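Local coordinates for protein glycoside Hydrolase (Bacteroides uniformis, PDB 5TA0) that probably hydrolyses agarose-type galactans as a GH86 glycoside hydrolase, here an engineered variant caught with a neoagarooctaose chain in its cleft, at residues H331-K336 and G483-P488; K336-Y341 and N396-F401. One frame throughout, in Å; residues are numbered along the deposited sequence.

Contact 1 of 2, residues H331-K336 and G483-P488; sequences HDYNRK and GKDGVP. With GAL (beta-D-galactopyranose), chain C; SO4 (sulfate ion), chain E; EDO (1,2-ethanediol), chain K.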
loop_
_atom_site.group_PDB
_atom_site.type_symbol
_atom_site.label_atom_id
_atom_site.label_comp_id
_atom_site.label_asym_id
_atom_site.label_seq_id
_atom_site.Cartn_x
_atom_site.Cartn_y
_atom_site.Cartn_z
ATOM N N HIS A 331 -8.194 -0.907 -17.082
ATOM C CA HIS A 331 -9.337 -0.284 -17.804
ATOM C C HIS A 331 -9.697 -1.036 -19.078
ATOM O O HIS A 331 -10.850 -1.352 -19.298
ATOM C CB HIS A 331 -9.023 1.126 -18.228
ATOM C CG HIS A 331 -8.742 2.038 -17.093
ATOM N ND1 HIS A 331 -7.508 2.099 -16.489
ATOM C CD2 HIS A 331 -9.526 2.925 -16.450
ATOM C CE1 HIS A 331 -7.551 2.981 -15.507
ATOM N NE2 HIS A 331 -8.767 3.488 -15.453
ATOM N N ASP A 332 -8.686 -1.316 -19.897
ATOM C CA ASP A 332 -8.943 -1.925 -21.213
ATOM C C ASP A 332 -9.437 -3.356 -21.118
ATOM O O ASP A 332 -9.882 -3.918 -22.128
ATOM C CB ASP A 332 -7.695 -1.861 -22.112
ATOM C CG ASP A 332 -7.282 -0.424 -22.479
ATOM O OD1 ASP A 332 -8.048 0.518 -22.240
ATOM O OD2 ASP A 332 -6.148 -0.253 -22.983
ATOM N N TYR A 333 -9.397 -3.970 -19.930
ATOM C CA TYR A 333 -9.898 -5.317 -19.704
ATOM C C TYR A 333 -11.099 -5.386 -18.763
ATOM O O TYR A 333 -11.564 -6.461 -18.451
ATOM C CB TYR A 333 -8.772 -6.198 -19.153
ATOM C CG TYR A 333 -7.778 -6.572 -20.202
ATOM C CD1 TYR A 333 -6.738 -5.724 -20.555
ATOM C CD2 TYR A 333 -7.882 -7.786 -20.858
ATOM C CE1 TYR A 333 -5.835 -6.080 -21.554
ATOM C CE2 TYR A 333 -6.990 -8.156 -21.838
ATOM C CZ TYR A 333 -5.983 -7.299 -22.197
ATOM O OH TYR A 333 -5.085 -7.719 -23.182
ATOM N N ASN A 334 -11.606 -4.243 -18.322
ATOM C CA ASN A 334 -12.674 -4.228 -17.314
ATOM C C ASN A 334 -14.085 -4.399 -17.880
ATOM O O ASN A 334 -15.042 -4.577 -17.104
ATOM C CB ASN A 334 -12.543 -2.990 -16.435
ATOM C CG ASN A 334 -11.458 -3.140 -15.392
ATOM O OD1 ASN A 334 -10.933 -4.241 -15.171
ATOM N ND2 ASN A 334 -11.101 -2.030 -14.764
ATOM N N ARG A 335 -14.225 -4.405 -19.201
ATOM C CA ARG A 335 -15.479 -4.836 -19.834
ATOM C C ARG A 335 -15.313 -6.186 -20.551
ATOM O O ARG A 335 -16.076 -6.528 -21.459
ATOM C CB ARG A 335 -16.005 -3.760 -20.792
ATOM C CG ARG A 335 -16.239 -2.391 -20.156
ATOM C CD ARG A 335 -17.465 -2.359 -19.263
ATOM N N LYS A 336 -14.304 -6.953 -20.150
ATOM C CA LYS A 336 -14.095 -8.298 -20.650
ATOM C C LYS A 336 -14.350 -9.289 -19.527
ATOM O O LYS A 336 -14.283 -8.931 -18.346
ATOM C CB LYS A 336 -12.657 -8.452 -21.144
ATOM C CG LYS A 336 -12.368 -7.756 -22.462
ATOM C CD LYS A 336 -10.871 -7.667 -22.685
ATOM C CE LYS A 336 -10.481 -7.601 -24.143
ATOM N NZ LYS A 336 -9.192 -8.318 -24.289
ATOM N N GLY A 483 3.295 -13.453 -23.805
ATOM C CA GLY A 483 3.043 -12.057 -24.065
ATOM C C GLY A 483 1.621 -11.628 -23.762
ATOM O O GLY A 483 0.927 -12.260 -22.948
ATOM N N LYS A 484 1.182 -10.562 -24.417
ATOM C CA LYS A 484 -0.171 -10.023 -24.180
ATOM C C LYS A 484 -1.204 -11.100 -24.381
ATOM O O LYS A 484 -1.159 -11.844 -25.369
ATOM C CB LYS A 484 -0.441 -8.832 -25.088
ATOM C CG LYS A 484 -1.770 -8.120 -24.836
ATOM C CD LYS A 484 -1.862 -6.841 -25.651
ATOM C CE LYS A 484 -3.134 -6.056 -25.330
ATOM N NZ LYS A 484 -4.360 -6.729 -25.826
ATOM N N ASP A 485 -2.148 -11.185 -23.444
ATOM C CA ASP A 485 -3.171 -12.213 -23.399
ATOM C C ASP A 485 -2.668 -13.616 -23.160
ATOM O O ASP A 485 -3.413 -14.603 -23.334
ATOM C CB ASP A 485 -4.101 -12.112 -24.622
ATOM C CG ASP A 485 -4.796 -10.772 -24.676
ATOM O OD1 ASP A 485 -5.395 -10.353 -23.657
ATOM O OD2 ASP A 485 -4.712 -10.095 -25.706
ATOM N N GLY A 486 -1.442 -13.703 -22.642
ATOM C CA GLY A 486 -0.851 -14.964 -22.233
ATOM C C GLY A 486 -1.278 -15.410 -20.842
ATOM O O GLY A 486 -2.330 -14.987 -20.336
ATOM N N VAL A 487 -0.452 -16.229 -20.188
ATOM C CA VAL A 487 -0.783 -16.724 -18.840
ATOM C C VAL A 487 0.372 -16.541 -17.870
ATOM O O VAL A 487 1.542 -16.650 -18.245
ATOM C CB VAL A 487 -1.193 -18.200 -18.852
ATOM C CG1 VAL A 487 -2.418 -18.409 -19.741
ATOM C CG2 VAL A 487 -0.047 -19.111 -19.266
ATOM N N PRO A 488 0.059 -16.255 -16.593
ATOM C CA PRO A 488 1.113 -16.257 -15.599
ATOM C C PRO A 488 1.545 -17.670 -15.254
ATOM O O PRO A 488 0.725 -18.589 -15.167
ATOM C CB PRO A 488 0.446 -15.569 -14.396
ATOM C CG PRO A 488 -0.987 -15.930 -14.523
ATOM C CD PRO A 488 -1.256 -15.949 -16.014
HETATM C C1 GAL C . -11.634 6.276 -15.766
HETATM C C2 GAL C . -12.137 5.123 -14.924
HETATM C C3 GAL C . -12.083 5.453 -13.435
HETATM C C4 GAL C . -10.713 5.997 -13.054
HETATM C C5 GAL C . -10.355 7.164 -13.965
HETATM C C6 GAL C . -9.028 7.790 -13.585
HETATM O O1 GAL C . -11.564 5.928 -17.162
HETATM O O2 GAL C . -13.491 4.813 -15.246
HETATM O O3 GAL C . -12.420 4.242 -12.753
HETATM O O4 GAL C . -9.705 4.982 -13.184
HETATM O O5 GAL C . -10.329 6.671 -15.313
HETATM O O6 GAL C . -8.750 8.901 -14.439
HETATM S S SO4 E . -13.359 0.970 -15.364
HETATM O O1 SO4 E . -12.182 0.351 -14.713
HETATM O O2 SO4 E . -13.769 2.191 -14.614
HETATM O O3 SO4 E . -14.479 -0.001 -15.350
HETATM O O4 SO4 E . -12.985 1.328 -16.755
HETATM C C1 EDO K . 3.524 -9.939 -27.972
HETATM O O1 EDO K . 3.281 -11.288 -27.547
HETATM C C2 EDO K . 4.082 -9.136 -26.809
HETATM O O2 EDO K . 3.006 -8.902 -25.906
HETATM O O HOH W 1 -7.253 -8.720 -26.016
#
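Y333 reaches from a loop of the sugar-binding barrel to a beta turn of the neighbouring beta-sandwich domain, where its hydroxyl meets K484 and D485. Y333 begins a type I turn that ends at K336. The two residues it meets are the middle of a type II turn, G483 to G486, just ahead of strand 487-495. Y333 OH does double duty: it donates to D485 OD1 at 2.7 Å and accepts from K484 NZ at 2.9 Å. D485 OD1 sits at the edge of the Y333 ring, close to the ring plane, and the ring and carboxylate planes are 57° apart. K484 runs extended, then bends at its last torsion (chi4 -70°), which brings NZ back to the phenol oxygen. The same NZ forms a weak, long salt bridge to D485 OD2. In the modelled conformer of K336, one of two, a water accepts from K336 NZ at 2.6 Å and donates to D485 OD2 at 2.9 Å. The Y333 ring also meets that of Y341. Earlier in the same loop, H331 belongs to the glycan pocket, and its NE2 donates to O4 of a galactose. Back at the domain junction, Y333 OH meets D485 OD1 on its syn side, 33° out of the carboxylate plane.

Contact 2 of 2, residues K336-Y341 and N396-F401; sequences KPWSPY and NEPESF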
loop_
_atom_site.group_PDB
_atom_site.type_symbol
_atom_site.label_atom_id
_atom_site.label_comp_id
_atom_site.label_asym_id
_atom_site.label_seq_id
_atom_site.Cartn_x
_atom_site.Cartn_y
_atom_site.Cartn_z
ATOM N N LYS A 336 -14.304 -6.953 -20.150
ATOM C CA LYS A 336 -14.095 -8.298 -20.650
ATOM C C LYS A 336 -14.350 -9.289 -19.527
ATOM O O LYS A 336 -14.283 -8.931 -18.346
ATOM C CB LYS A 336 -12.657 -8.452 -21.144
ATOM C CG LYS A 336 -12.368 -7.756 -22.462
ATOM C CD LYS A 336 -10.871 -7.667 -22.685
ATOM C CE LYS A 336 -10.481 -7.601 -24.143
ATOM N NZ LYS A 336 -9.192 -8.318 -24.289
ATOM N N PRO A 337 -14.620 -10.555 -19.878
ATOM C CA PRO A 337 -14.718 -11.595 -18.863
ATOM C C PRO A 337 -13.345 -11.857 -18.238
ATOM O O PRO A 337 -12.338 -11.288 -18.674
ATOM C CB PRO A 337 -15.220 -12.810 -19.650
ATOM C CG PRO A 337 -14.733 -12.575 -21.034
ATOM C CD PRO A 337 -14.787 -11.108 -21.245
ATOM N N TRP A 338 -13.316 -12.708 -17.232
ATOM C CA TRP A 338 -12.060 -13.069 -16.567
ATOM C C TRP A 338 -11.036 -13.626 -17.545
ATOM O O TRP A 338 -11.391 -14.325 -18.506
ATOM C CB TRP A 338 -12.339 -14.056 -15.428
ATOM C CG TRP A 338 -11.105 -14.633 -14.833
ATOM C CD1 TRP A 338 -10.295 -14.062 -13.881
ATOM C CD2 TRP A 338 -10.503 -15.878 -15.185
ATOM N NE1 TRP A 338 -9.228 -14.890 -13.634
ATOM C CE2 TRP A 338 -9.330 -16.012 -14.419
ATOM C CE3 TRP A 338 -10.831 -16.896 -16.109
ATOM C CZ2 TRP A 338 -8.486 -17.121 -14.531
ATOM C CZ3 TRP A 338 -10.019 -17.996 -16.198
ATOM C CH2 TRP A 338 -8.860 -18.114 -15.411
ATOM N N SER A 339 -9.768 -13.326 -17.315
ATOM C CA SER A 339 -8.683 -14.048 -17.970
ATOM C C SER A 339 -7.482 -14.199 -17.066
ATOM O O SER A 339 -7.238 -13.351 -16.193
ATOM C CB SER A 339 -8.237 -13.364 -19.254
ATOM O OG SER A 339 -7.682 -12.092 -19.003
ATOM N N PRO A 340 -6.661 -15.218 -17.312
ATOM C CA PRO A 340 -5.399 -15.300 -16.611
ATOM C C PRO A 340 -4.532 -14.067 -16.841
ATOM O O PRO A 340 -3.849 -13.610 -15.904
ATOM C CB PRO A 340 -4.751 -16.553 -17.207
ATOM C CG PRO A 340 -5.924 -17.424 -17.572
ATOM C CD PRO A 340 -6.957 -16.462 -18.063
ATOM N N TYR A 341 -4.540 -13.510 -18.046
ATOM C CA TYR A 341 -3.747 -12.326 -18.339
ATOM C C TYR A 341 -4.157 -11.123 -17.481
ATOM O O TYR A 341 -3.292 -10.375 -16.956
ATOM C CB TYR A 341 -3.814 -11.961 -19.821
ATOM C CG TYR A 341 -2.984 -10.766 -20.174
ATOM C CD1 TYR A 341 -1.594 -10.813 -20.114
ATOM C CD2 TYR A 341 -3.580 -9.577 -20.555
ATOM C CE1 TYR A 341 -0.826 -9.709 -20.431
ATOM C CE2 TYR A 341 -2.822 -8.463 -20.877
ATOM C CZ TYR A 341 -1.439 -8.529 -20.819
ATOM O OH TYR A 341 -0.719 -7.405 -21.147
ATOM N N ASN A 396 -16.107 -22.597 -15.310
ATOM C CA ASN A 396 -16.342 -22.421 -16.750
ATOM C C ASN A 396 -16.081 -21.011 -17.260
ATOM O O ASN A 396 -16.289 -20.727 -18.437
ATOM C CB ASN A 396 -17.755 -22.872 -17.099
ATOM C CG ASN A 396 -17.975 -24.353 -16.843
ATOM O OD1 ASN A 396 -17.075 -25.175 -17.048
ATOM N ND2 ASN A 396 -19.143 -24.694 -16.339
ATOM N N GLU A 397 -15.652 -20.088 -16.388
ATOM C CA GLU A 397 -15.222 -18.778 -16.851
ATOM C C GLU A 397 -13.933 -18.961 -17.677
ATOM O O GLU A 397 -13.118 -19.808 -17.332
ATOM C CB GLU A 397 -14.929 -17.811 -15.671
ATOM C CG GLU A 397 -16.156 -17.401 -14.871
ATOM C CD GLU A 397 -15.839 -16.378 -13.804
ATOM O OE1 GLU A 397 -16.125 -16.679 -12.630
ATOM O OE2 GLU A 397 -15.319 -15.307 -14.131
ATOM N N PRO A 398 -13.743 -18.201 -18.756
ATOM C CA PRO A 398 -14.559 -17.041 -19.163
ATOM C C PRO A 398 -15.793 -17.293 -20.044
ATOM O O PRO A 398 -16.545 -16.357 -20.298
ATOM C CB PRO A 398 -13.565 -16.216 -19.979
ATOM C CG PRO A 398 -12.696 -17.255 -20.589
ATOM C CD PRO A 398 -12.499 -18.289 -19.541
ATOM N N GLU A 399 -15.982 -18.520 -20.495
ATOM C CA GLU A 399 -17.068 -18.787 -21.442
ATOM C C GLU A 399 -18.438 -18.570 -20.808
ATOM O O GLU A 399 -19.309 -17.954 -21.415
ATOM C CB GLU A 399 -16.942 -20.188 -22.015
ATOM C CG GLU A 399 -15.816 -20.287 -23.040
ATOM C CD GLU A 399 -14.426 -20.374 -22.425
ATOM O OE1 GLU A 399 -14.287 -20.773 -21.235
ATOM O OE2 GLU A 399 -13.465 -20.036 -23.153
ATOM N N SER A 400 -18.594 -19.013 -19.558
ATOM C CA SER A 400 -19.823 -18.768 -18.830
ATOM C C SER A 400 -19.548 -18.703 -17.338
ATOM O O SER A 400 -18.589 -19.311 -16.826
ATOM C CB SER A 400 -20.870 -19.838 -19.107
ATOM O OG SER A 400 -20.460 -21.109 -18.678
ATOM N N PHE A 401 -20.439 -17.999 -16.661
ATOM C CA PHE A 401 -20.368 -17.852 -15.208
ATOM C C PHE A 401 -21.115 -19.050 -14.588
ATOM O O PHE A 401 -22.177 -18.901 -13.986
ATOM C CB PHE A 401 -20.943 -16.495 -14.827
ATOM C CG PHE A 401 -20.716 -16.109 -13.381
ATOM C CD1 PHE A 401 -19.444 -15.824 -12.906
ATOM C CD2 PHE A 401 -21.798 -15.991 -12.513
ATOM C CE1 PHE A 401 -19.257 -15.433 -11.586
ATOM C CE2 PHE A 401 -21.612 -15.608 -11.193
ATOM C CZ PHE A 401 -20.342 -15.327 -10.736
HETATM O O HOH W 2 -15.725 -14.270 -16.604
#
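W338 and P398 pack together where the loop leading into helix 340-358 meets the loop between strands 392-394 and 405-407. The P398 ring comes to the edge of the indole, with P398 CD 4.1 Å from W338 CE3. P398 CB lies 3.2 Å from W338 O and 3.8 Å from P337 CB. The peptide bond before P398 is cis, a bend in the chain at the very residue that meets both P337 and W338. In W338, CG anti to the backbone N (chi1 171°) sets the CE3 and CZ3 edge toward P398 CD, and one indole face lies against P340 N near the rim. The indole NE1 is hydrogen-bonded to D343. With an alanine at W338, P398 would probably lose the indole edge it packs on and D343 its indole partner. E397 brings its carboxylate alongside, OE2 3.5 Å from W338 CB. A water accepts from W338 N at 2.9 Å and donates to E397 OE2 at 2.7 Å. The acid is anchored further by a salt bridge from OE2 to R390 and a bond from OE1 to R394 N. No direct hydrogen bond joins 336-341 to 396-401, so the contact between these segments is mainly van der Waals, with a water bridging W338 N and E397 OE2.

After strands 25-30 and 34-37, which join the two mixed sheets, the chain builds the barrel strands from 50-51 to 321-326 and then enters the loop holding 331-336. K336 belongs to both contacts and passes the chain on to 336-341, where helix 340-358 starts. Contact 2 closes the shorter loop, spanning that helix and strands 364-369 and 392-394, when the chain returns at 396-401. Contact 1 closes only later, at 483-488 in the beta-sandwich domain, so contact 2 lies wholly within its span. Their centres are about 10 Å apart, and they touch: Y341 packs on D485, and P340 on P488. Together they tie one barrel loop to a later loop and to the adjoining domain.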